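Long-range contacts in bubble protein (Penicillium brevicompactum, PDB 1UOY), which may act as a toxin and may recognise a molecule, or part of one, with a negatively charged surface: residues A[8-13]-A[30-35]; A[16-21]-A[41-46]. All blocks are in the same frame, centred on the assembly; numbering follows the deposited sequence.

Contact 1. Residues A[8-13]-A[30-35]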
loop_
_atom_site.group_PDB
_atom_site.type_symbol
_atom_site.label_atom_id
_atom_site.label_comp_id
_atom_site.label_asym_id
_atom_site.label_seq_id
_atom_site.Cartn_x
_atom_site.Cartn_y
_atom_site.Cartn_z
ATOM N N ASN A 8 1.607 9.468 -4.023
ATOM C CA ASN A 8 0.237 9.487 -4.514
ATOM C C ASN A 8 -0.792 8.868 -3.594
ATOM O O ASN A 8 -0.418 8.156 -2.634
ATOM C CB ASN A 8 0.231 8.798 -5.895
ATOM C CG ASN A 8 -0.961 9.166 -6.750
ATOM O OD1 ASN A 8 -1.389 10.314 -6.770
ATOM N ND2 ASN A 8 -1.532 8.183 -7.429
ATOM N N VAL A 9 -2.064 9.158 -3.896
ATOM C CA VAL A 9 -3.164 8.711 -3.057
ATOM C C VAL A 9 -3.338 7.211 -3.014
ATOM O O VAL A 9 -4.091 6.742 -2.170
ATOM C CB VAL A 9 -4.508 9.376 -3.470
ATOM C CG1 VAL A 9 -4.445 10.895 -3.141
ATOM C CG2 VAL A 9 -4.799 9.140 -4.925
ATOM N N ASP A 10 -2.697 6.486 -3.948
ATOM C CA ASP A 10 -2.812 5.015 -3.916
ATOM C C ASP A 10 -1.653 4.402 -3.144
ATOM O O ASP A 10 -1.504 3.184 -3.213
ATOM C CB ASP A 10 -2.838 4.433 -5.356
ATOM C CG ASP A 10 -1.564 4.687 -6.123
ATOM O OD1 ASP A 10 -0.881 5.709 -5.859
ATOM O OD2 ASP A 10 -1.291 3.902 -7.049
ATOM N N GLN A 11 -0.887 5.188 -2.382
ATOM C CA GLN A 11 0.285 4.666 -1.689
ATOM C C GLN A 11 0.179 4.726 -0.185
ATOM O O GLN A 11 -0.429 5.676 0.359
ATOM C CB GLN A 11 1.520 5.421 -2.146
ATOM C CG GLN A 11 1.748 5.251 -3.630
ATOM C CD GLN A 11 3.035 5.881 -4.073
ATOM O OE1 GLN A 11 3.108 7.099 -4.322
ATOM N NE2 GLN A 11 4.099 5.061 -4.150
ATOM N N ARG A 12 0.733 3.699 0.469
ATOM C CA ARG A 12 0.765 3.604 1.927
ATOM C C ARG A 12 2.127 3.095 2.283
ATOM O O ARG A 12 2.747 2.321 1.524
ATOM C CB ARG A 12 -0.322 2.654 2.466
ATOM C CG ARG A 12 -1.727 3.104 2.122
ATOM C CD ARG A 12 -2.148 4.323 2.944
ATOM N NE ARG A 12 -3.565 4.649 2.759
ATOM C CZ ARG A 12 -4.066 5.332 1.744
ATOM N NH1 ARG A 12 -3.276 5.784 0.766
ATOM N NH2 ARG A 12 -5.382 5.560 1.685
ATOM N N ARG A 13 2.645 3.528 3.435
ATOM C CA ARG A 13 4.008 3.160 3.784
ATOM C C ARG A 13 4.060 1.767 4.401
ATOM O O ARG A 13 3.441 1.519 5.457
ATOM C CB ARG A 13 4.615 4.238 4.709
ATOM C CG ARG A 13 6.070 3.912 5.032
ATOM C CD ARG A 13 6.743 5.145 5.728
ATOM N NE ARG A 13 6.855 6.267 4.797
ATOM C CZ ARG A 13 7.827 6.423 3.890
ATOM N NH1 ARG A 13 8.808 5.528 3.782
ATOM N NH2 ARG A 13 7.824 7.478 3.082
ATOM N N CYS A 30 5.449 2.757 -0.911
ATOM C CA CYS A 30 6.011 3.994 -1.402
ATOM C C CYS A 30 6.896 3.854 -2.631
ATOM O O CYS A 30 6.844 4.711 -3.528
ATOM C CB CYS A 30 6.761 4.764 -0.311
ATOM S SG CYS A 30 5.846 4.909 1.261
ATOM N N ASP A 31 7.708 2.805 -2.679
ATOM C CA ASP A 31 8.542 2.630 -3.859
ATOM C C ASP A 31 7.930 1.817 -4.961
ATOM O O ASP A 31 8.572 1.572 -5.976
ATOM C CB ASP A 31 9.926 2.095 -3.485
ATOM C CG ASP A 31 9.910 0.677 -2.971
ATOM O OD1 ASP A 31 8.876 -0.024 -3.054
ATOM O OD2 ASP A 31 11.000 0.223 -2.498
ATOM N N ARG A 32 6.631 1.512 -4.801
ATOM C CA ARG A 32 5.838 0.746 -5.756
ATOM C C ARG A 32 6.351 -0.634 -6.053
ATOM O O ARG A 32 5.887 -1.271 -6.977
ATOM C CB ARG A 32 5.612 1.538 -7.056
ATOM C CG ARG A 32 4.796 2.818 -6.777
ATOM C CD ARG A 32 4.309 3.432 -8.117
ATOM N NE ARG A 32 3.541 4.665 -7.836
ATOM C CZ ARG A 32 2.247 4.688 -7.509
ATOM N NH1 ARG A 32 1.539 3.558 -7.444
ATOM N NH2 ARG A 32 1.681 5.845 -7.149
ATOM N N THR A 33 7.242 -1.156 -5.218
ATOM C CA THR A 33 7.739 -2.517 -5.442
ATOM C C THR A 33 6.913 -3.576 -4.757
ATOM O O THR A 33 7.205 -4.757 -4.895
ATOM C CB THR A 33 9.224 -2.744 -5.017
ATOM O OG1 THR A 33 9.335 -2.593 -3.593
ATOM C CG2 THR A 33 10.155 -1.765 -5.747
ATOM N N GLY A 34 5.834 -3.151 -4.079
ATOM C CA GLY A 34 4.982 -4.115 -3.440
ATOM C C GLY A 34 3.566 -3.607 -3.248
ATOM O O GLY A 34 3.322 -2.420 -3.225
ATOM N N VAL A 35 2.669 -4.563 -3.165
ATOM C CA VAL A 35 1.271 -4.336 -2.848
ATOM C C VAL A 35 1.133 -4.568 -1.366
ATOM O O VAL A 35 1.630 -5.605 -0.839
ATOM C CB VAL A 35 0.398 -5.328 -3.558
ATOM C CG1 VAL A 35 -1.083 -5.097 -3.161
ATOM C CG2 VAL A 35 0.566 -5.139 -5.076
HETATM O O HOH W 1 3.714 7.838 -7.005
#

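Contact 2. Residues A[16-21]-A[41-46]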
loop_
_atom_site.group_PDB
_atom_site.type_symbol
_atom_site.label_atom_id
_atom_site.label_comp_id
_atom_site.label_asym_id
_atom_site.label_seq_id
_atom_site.Cartn_x
_atom_site.Cartn_y
_atom_site.Cartn_z
ATOM N N SER A 16 3.947 0.711 8.271
ATOM C CA SER A 16 3.390 1.777 9.113
ATOM C C SER A 16 2.001 1.368 9.595
ATOM O O SER A 16 1.401 0.386 9.138
ATOM C CB SER A 16 3.310 3.091 8.332
ATOM O OG SER A 16 2.343 3.066 7.273
ATOM N N GLY A 17 1.470 2.115 10.558
ATOM C CA GLY A 17 0.171 1.773 11.103
ATOM C C GLY A 17 -1.000 1.950 10.137
ATOM O O GLY A 17 -0.931 2.767 9.219
ATOM N N CYS A 18 -2.079 1.207 10.380
ATOM C CA CYS A 18 -3.273 1.281 9.520
ATOM C C CYS A 18 -4.529 0.927 10.300
ATOM O O CYS A 18 -4.543 -0.004 11.113
ATOM C CB CYS A 18 -3.107 0.371 8.276
ATOM S SG CYS A 18 -2.836 -1.375 8.658
ATOM N N LYS A 19 -5.557 1.705 10.021
ATOM C CA LYS A 19 -6.860 1.546 10.676
ATOM C C LYS A 19 -7.551 0.274 10.230
ATOM O O LYS A 19 -7.499 -0.141 9.062
ATOM C CB LYS A 19 -7.773 2.715 10.329
ATOM C CG LYS A 19 -7.283 4.039 10.869
ATOM C CD LYS A 19 -8.202 5.195 10.550
ATOM C CE LYS A 19 -7.330 6.396 10.214
ATOM N NZ LYS A 19 -6.462 6.840 11.371
ATOM N N ALA A 20 -8.266 -0.317 11.172
ATOM C CA ALA A 20 -8.916 -1.580 10.861
ATOM C C ALA A 20 -9.975 -1.480 9.738
ATOM O O ALA A 20 -10.189 -2.467 9.009
ATOM C CB ALA A 20 -9.539 -2.144 12.125
ATOM N N GLY A 21 -10.613 -0.317 9.604
ATOM C CA GLY A 21 -11.615 -0.093 8.560
ATOM C C GLY A 21 -11.078 -0.233 7.146
ATOM O O GLY A 21 -11.850 -0.297 6.206
ATOM N N GLY A 41 -2.842 -4.415 12.074
ATOM C CA GLY A 41 -2.580 -3.022 12.337
ATOM C C GLY A 41 -1.440 -2.377 11.617
ATOM O O GLY A 41 -1.100 -1.246 11.928
ATOM N N LYS A 42 -0.839 -3.101 10.678
ATOM C CA LYS A 42 0.259 -2.551 9.918
ATOM C C LYS A 42 0.102 -2.826 8.431
ATOM O O LYS A 42 -0.430 -3.873 8.038
ATOM C CB LYS A 42 1.577 -3.196 10.378
ATOM C CG LYS A 42 1.883 -3.003 11.864
ATOM C CD LYS A 42 2.182 -1.540 12.225
ATOM C CE LYS A 42 2.427 -1.364 13.745
ATOM N NZ LYS A 42 2.187 0.060 14.242
ATOM N N TRP A 43 0.538 -1.870 7.610
ATOM C CA TRP A 43 0.550 -2.121 6.158
ATOM C C TRP A 43 1.563 -3.219 5.888
ATOM O O TRP A 43 2.744 -3.074 6.133
ATOM C CB TRP A 43 0.896 -0.856 5.364
ATOM C CG TRP A 43 -0.241 0.108 5.394
ATOM C CD1 TRP A 43 -0.290 1.303 6.085
ATOM C CD2 TRP A 43 -1.503 -0.051 4.763
ATOM N NE1 TRP A 43 -1.510 1.880 5.915
ATOM C CE2 TRP A 43 -2.279 1.076 5.112
ATOM C CE3 TRP A 43 -2.068 -1.035 3.938
ATOM C CZ2 TRP A 43 -3.589 1.239 4.683
ATOM C CZ3 TRP A 43 -3.407 -0.875 3.514
ATOM C CH2 TRP A 43 -4.134 0.255 3.900
ATOM N N THR A 44 1.102 -4.330 5.347
ATOM C CA THR A 44 1.920 -5.541 5.200
ATOM C C THR A 44 1.991 -5.899 3.751
ATOM O O THR A 44 0.961 -5.951 3.056
ATOM C CB THR A 44 1.202 -6.655 5.999
ATOM O OG1 THR A 44 1.118 -6.267 7.377
ATOM C CG2 THR A 44 1.949 -7.977 5.957
ATOM N N GLU A 45 3.198 -6.177 3.282
ATOM C CA GLU A 45 3.348 -6.522 1.861
ATOM C C GLU A 45 2.756 -7.901 1.581
ATOM O O GLU A 45 3.132 -8.883 2.249
ATOM C CB GLU A 45 4.822 -6.481 1.448
ATOM C CG GLU A 45 5.010 -6.722 -0.051
ATOM C CD GLU A 45 6.410 -6.441 -0.501
ATOM O OE1 GLU A 45 7.190 -7.412 -0.639
ATOM O OE2 GLU A 45 6.742 -5.254 -0.686
ATOM N N VAL A 46 1.799 -7.919 0.654
ATOM C CA VAL A 46 1.137 -9.173 0.247
ATOM C C VAL A 46 1.574 -9.681 -1.120
ATOM O O VAL A 46 1.281 -10.842 -1.483
ATOM C CB VAL A 46 -0.411 -9.069 0.314
ATOM C CG1 VAL A 46 -0.858 -8.890 1.779
ATOM C CG2 VAL A 46 -0.917 -7.951 -0.550
#

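Contact 1. Residues A[8-13]-A[30-35]
Arg32 meets Asp10 end-on in a two-pronged salt bridge. Arg32 NH2 donates to Asp10 OD1 at 2.9 Å, on the syn lone pair, and Arg32 NH1 donates to Asp10 OD2, also at 2.9 Å and nearly straight at 168°. Both oxygens lie close to the guanidinium plane, although the carboxylate itself is turned 33° from it. Asp10 OD1 takes a second bond from Asn8 ND2, which comes from above the carboxylate plane, while Asp10 OD2 also accepts from the backbone N of Gly56 and Arg32 NH1 also donates to Cys54 O. A type I beta turn, Asn8 to Gln11, presents Asp10 and Gln11 to the loop leading into strand 34-39.

The Gln11 amide makes an offset stack on one face of the Arg32 guanidinium, the planes 19° apart, with Gln11 CD toward the rim and 3.4 Å from Arg32 NH2. The extended Gln11 chain crosses Arg32 at about a right angle. Gln11 OE1 accepts a straight bond from Asn8 N on a lone pair, and water 1 joins Gln11 OE1 to Arg32 NH2. Gln11 NE2 bonds to Gly29 O and makes a weak, bent bond to Cys30 O at 2.8 Å.

Sulfur packing forms the other end: Cys30 SG, disulfide-linked to Cys3, sits over the centre of the Arg13 guanidinium, 3.6 Å from Arg13 CZ, and Arg13 NH2 is bonded to Cys3 O.

With both carboxylate oxygens engaged and one guanidinium face overlaid by an amide, rotation of the ion pair is probably restricted; the neighbouring arginine should stabilise Asp10 as a carboxylate.

Contact 2. Residues A[16-21]-A[41-46]
Cys18 lies over one face of the Trp43 indole, with CB nearest the nitrogen side of the five-membered ring: Cys18 CB is 3.2 Å from Trp43 NE1 and 3.5 Å from the centroid of that ring, a CH-pi contact displaced toward the rim. Further from the plane, Cys18 SG stands 4.2 Å from the same centroid and only 5° off the ring normal, a sulfur-aromatic contact. The sulfur owes this place to a chi1 of 59°, which sets it between the backbone N and the carbonyl carbon of Cys18 and turns it back toward strand 42-48, where it rests 3.3 Å from Lys42 C.

Ser16 meets the same indole differently. Ser16 OG lies near the ring plane at the edge, 3.4 Å from Trp43 CD1, and its polar partners are Arg13 O and Asp1 N.

Backbone bonds hold Trp43 close to Cys18. Trp43 N donates to Ser16 O at 2.9 Å, and Cys18 N donates to Gly41 O at 3.1 Å, so that Gly17 and Lys42 form a single bridge, an antiparallel non-hydrogen-bonded pair. Two CA-H...O contacts, from Lys42 CA to Ser16 O and from Gly17 CA to Gly41 O, accompany these bonds. The aliphatic part of Lys42 runs beside the loop, Lys42 CD 4.0 Å from Gly17 CA.

Strand 42-48 is an outer strand of its three-stranded antiparallel sheet, and the loop joins its first residues by this single bridge, backed by a backbone bond between Trp43 and Asn15. The disulfide from Cys18 to Cys38 ties the loop to the adjacent strand 34-39. Phe27 of strand 26-28 meets the Trp43 ring steeply, with planes about 80° apart, and Val36 of strand 34-39 also touches the indole.

How the contacts relate
From the N terminus the chain passes through 8-13 and 16-21, both in the long loop before strand 26-28, then reaches 30-35 and finally 41-46. The segments alternate, so the two contacts cross: contact 1 closes a loop containing strand 26-28, and contact 2 closes one that also takes in strand 34-39. Their centres are about 12 Å apart. They meet directly in the sheet, where Val35 O and Val46 N lie 2.8 Å apart in a probable hydrogen bond between strands 34-39 and 42-48; Arg13 O of the loop also packs on Trp43 CB. Together they fasten successive parts of the N-terminal loop to the turn entering strand 34-39 and to the start of strand 42-48.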